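CptN Toxin (Eubacterium rectale DSM 17629, PDB 4RMO) acts as the protein toxin of a bacterial type III toxin-antitoxin system, probably an RNA-cleaving enzyme held in check by its pseudoknot RNA antitoxin. Local coordinates at residues P94-Y99 with I149-L153. Residues are numbered along the deposited sequence; the frame is centred on the assembly and turned at random.
Sequences PISDKY and IYERL
L153 reaches P94, S96 and Y99 because its CG stands beside the backbone N (chi1 -64°) and CD1 is anti to CA (chi2 169°). The two methyls then part, CD1 to the backbone at P94 and I95, CD2 to S96 and Y99. Here the C-terminal helix 146-153 packs against strand 93-96 of the curved antiparallel sheet, in the alpha+beta fold of the toxin. The strand and the helix run nearly parallel, with 20° between their short axes. CD1 of L153 presses on the peptide link after P94, 3.5 Å from both P94 C and I95 N. It also meets the proline ring, with P94 CB 3.8 Å away. P94 CG rests against I149 CG2, at 3.9 Å, and beside the backbone N of Y150. I149 holds CG2 anti to its backbone N, which turns this methyl to the strand, 3.6 Å from P94 O. I149 and L153 are one helical turn apart, joined by the bond from L153 N to I149 O, and both point at the strand. P94 thus packs over this turn. Its ring also touches I44 and W46 of the neighbouring strand 44-51. I95 turns its side chain the other way, onto M47 and F13. No hydrogen bond links the two segments, so apolar contact joins the helix to the strand. The hydroxyls of Y150 and Y99 are held elsewhere, by hydrogen bonds to D38 OD2 and D16 OD2. After S96 the chain makes a 3-10 turn, with Y99 N bonded to S96 O. This turn brings the Y99 ring back toward the helix. CD2 of L153 approaches there, 3.8 Å from S96 OG and 4.0 Å from Y99 CE2.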
ATOM      1  N   PRO A  94       9.316   6.957  27.093  1.00 28.04           N
ATOM      2  CA  PRO A  94       8.109   7.766  27.201  1.00 28.53           C
ATOM      3  C   PRO A  94       8.311   9.094  27.840  1.00 27.78           C
ATOM      4  O   PRO A  94       9.242   9.281  28.597  1.00 27.74           O
ATOM      5  CB  PRO A  94       7.226   6.927  28.098  1.00 33.96           C
ATOM      6  CG  PRO A  94       8.186   6.228  28.997  1.00 31.48           C
ATOM      7  CD  PRO A  94       9.465   6.047  28.231  1.00 30.24           C
ATOM      8  N   ILE A  95       7.434  10.026  27.529  1.00 30.99           N
ATOM      9  CA  ILE A  95       7.562  11.365  28.026  1.00 33.81           C
ATOM     10  C   ILE A  95       6.182  12.037  28.105  1.00 37.83           C
ATOM     11  O   ILE A  95       5.212  11.533  27.548  1.00 37.71           O
ATOM     12  CB  ILE A  95       8.474  12.176  27.110  1.00 32.31           C
ATOM     13  CG1 ILE A  95       9.039  13.374  27.838  1.00 33.06           C
ATOM     14  CG2 ILE A  95       7.754  12.674  25.869  1.00 35.40           C
ATOM     15  CD1 ILE A  95      10.354  13.835  27.247  1.00 33.67           C
ATOM     16  N   SER A  96       6.087  13.136  28.841  1.00 35.32           N
ATOM     17  CA  SER A  96       4.847  13.899  28.912  1.00 37.98           C
ATOM     18  C   SER A  96       5.117  15.285  28.420  1.00 38.15           C
ATOM     19  O   SER A  96       6.265  15.711  28.309  1.00 36.96           O
ATOM     20  CB  SER A  96       4.294  13.957  30.365  1.00 39.15           C
ATOM     21  OG  SER A  96       5.168  14.638  31.237  1.00 38.88           O
ATOM     22  N   ASP A  97       4.043  15.991  28.181  1.00 39.29           N
ATOM     23  CA  ASP A  97       4.076  17.258  27.500  1.00 42.02           C
ATOM     24  C   ASP A  97       4.954  18.304  28.154  1.00 40.46           C
ATOM     25  O   ASP A  97       5.556  19.129  27.466  1.00 39.87           O
ATOM     26  CB  ASP A  97       2.647  17.807  27.372  1.00 50.24           C
ATOM     27  CG  ASP A  97       2.353  18.275  25.992  1.00 61.51           C
ATOM     28  OD1 ASP A  97       2.086  17.386  25.145  1.00 63.04           O
ATOM     29  OD2 ASP A  97       2.371  19.521  25.771  1.00 68.53           O
ATOM     30  N   LYS A  98       4.974  18.343  29.479  1.00 38.80           N
ATOM     31  CA  LYS A  98       5.659  19.422  30.174  1.00 39.45           C
ATOM     32  C   LYS A  98       7.189  19.335  30.005  1.00 37.92           C
ATOM     33  O   LYS A  98       7.901  20.270  30.309  1.00 32.99           O
ATOM     34  CB  LYS A  98       5.293  19.413  31.649  1.00 40.90           C
ATOM     35  CG  LYS A  98       5.735  18.157  32.374  1.00 48.80           C
ATOM     36  CD  LYS A  98       5.569  18.304  33.880  1.00 51.02           C
ATOM     37  CE  LYS A  98       6.146  17.087  34.575  1.00 54.20           C
ATOM     38  NZ  LYS A  98       6.103  17.229  36.047  1.00 59.64           N
ATOM     39  N   TYR A  99       7.677  18.173  29.573  1.00 32.38           N
ATOM     40  CA  TYR A  99       9.083  17.992  29.361  1.00 31.54           C
ATOM     41  C   TYR A  99       9.555  18.373  27.958  1.00 28.47           C
ATOM     42  O   TYR A  99      10.736  18.255  27.647  1.00 31.58           O
ATOM     43  CB  TYR A  99       9.454  16.532  29.672  1.00 35.70           C
ATOM     44  CG  TYR A  99       9.449  16.170  31.129  1.00 34.61           C
ATOM     45  CD1 TYR A  99      10.351  16.737  31.996  1.00 32.35           C
ATOM     46  CD2 TYR A  99       8.551  15.227  31.632  1.00 38.05           C
ATOM     47  CE1 TYR A  99      10.355  16.410  33.331  1.00 32.57           C
ATOM     48  CE2 TYR A  99       8.562  14.860  32.971  1.00 34.45           C
ATOM     49  CZ  TYR A  99       9.476  15.459  33.813  1.00 36.88           C
ATOM     50  OH  TYR A  99       9.533  15.098  35.134  1.00 34.82           O
ATOM     51  N   ILE A 149      10.332   4.939  34.184  1.00 38.72           N
ATOM     52  CA  ILE A 149       9.940   6.263  33.649  1.00 36.21           C
ATOM     53  C   ILE A 149       8.443   6.334  33.398  1.00 32.80           C
ATOM     54  O   ILE A 149       7.781   7.298  33.778  1.00 34.00           O
ATOM     55  CB  ILE A 149      10.682   6.603  32.338  1.00 36.53           C
ATOM     56  CG1 ILE A 149      12.192   6.675  32.579  1.00 39.05           C
ATOM     57  CG2 ILE A 149      10.205   7.956  31.830  1.00 37.28           C
ATOM     58  CD1 ILE A 149      13.016   6.633  31.314  1.00 36.41           C
ATOM     59  N   TYR A 150       7.915   5.292  32.779  1.00 30.12           N
ATOM     60  CA  TYR A 150       6.494   5.223  32.481  1.00 31.81           C
ATOM     61  C   TYR A 150       5.639   5.367  33.753  1.00 36.51           C
ATOM     62  O   TYR A 150       4.699   6.150  33.783  1.00 33.44           O
ATOM     63  CB  TYR A 150       6.200   3.890  31.806  1.00 34.97           C
ATOM     64  CG  TYR A 150       4.826   3.682  31.232  1.00 35.99           C
ATOM     65  CD1 TYR A 150       4.340   4.501  30.233  1.00 39.22           C
ATOM     66  CD2 TYR A 150       4.051   2.582  31.602  1.00 41.41           C
ATOM     67  CE1 TYR A 150       3.105   4.271  29.659  1.00 45.55           C
ATOM     68  CE2 TYR A 150       2.815   2.330  31.027  1.00 39.53           C
ATOM     69  CZ  TYR A 150       2.347   3.181  30.063  1.00 42.46           C
ATOM     70  OH  TYR A 150       1.132   2.961  29.479  1.00 44.28           O
ATOM     71  N   GLU A 151       6.006   4.651  34.808  1.00 39.08           N
ATOM     72  CA  GLU A 151       5.262   4.753  36.102  1.00 44.79           C
ATOM     73  C   GLU A 151       5.401   6.133  36.711  1.00 41.53           C
ATOM     74  O   GLU A 151       4.424   6.701  37.164  1.00 43.02           O
ATOM     75  CB  GLU A 151       5.741   3.671  37.089  1.00 47.25           C
ATOM     76  CG  GLU A 151       5.387   2.278  36.555  1.00 49.52           C
ATOM     77  CD  GLU A 151       5.911   1.139  37.400  1.00 56.51           C
ATOM     78  OE1 GLU A 151       6.746   1.388  38.302  1.00 68.41           O
ATOM     79  OE2 GLU A 151       5.493  -0.004  37.152  1.00 51.73           O
ATOM     80  N   ARG A 152       6.603   6.709  36.670  1.00 43.51           N
ATOM     81  CA  ARG A 152       6.764   8.070  37.192  1.00 44.45           C
ATOM     82  C   ARG A 152       5.859   9.047  36.473  1.00 45.46           C
ATOM     83  O   ARG A 152       5.263   9.925  37.113  1.00 49.27           O
ATOM     84  CB  ARG A 152       8.208   8.523  37.102  1.00 47.06           C
ATOM     85  CG  ARG A 152       8.554   9.761  37.915  1.00 52.41           C
ATOM     86  CD  ARG A 152       9.905   9.620  38.629  1.00 57.61           C
ATOM     87  NE  ARG A 152      10.709  10.816  38.946  1.00 55.90           N
ATOM     88  CZ  ARG A 152      10.286  12.077  39.042  1.00 48.36           C
ATOM     89  NH1 ARG A 152       9.018  12.423  38.869  1.00 56.32           N
ATOM     90  NH2 ARG A 152      11.171  13.001  39.324  1.00 46.82           N
ATOM     91  N   LEU A 153       5.707   8.874  35.156  1.00 43.95           N
ATOM     92  CA  LEU A 153       4.866   9.792  34.371  1.00 45.93           C
ATOM     93  C   LEU A 153       3.399   9.676  34.760  1.00 46.03           C
ATOM     94  O   LEU A 153       2.703  10.669  34.795  1.00 44.11           O
ATOM     95  CB  LEU A 153       5.035   9.585  32.853  1.00 43.12           C
ATOM     96  CG  LEU A 153       6.438   9.883  32.298  1.00 42.54           C
ATOM     97  CD1 LEU A 153       6.542   9.397  30.870  1.00 41.54           C
ATOM     98  CD2 LEU A 153       6.764  11.376  32.395  1.00 38.92           C
TER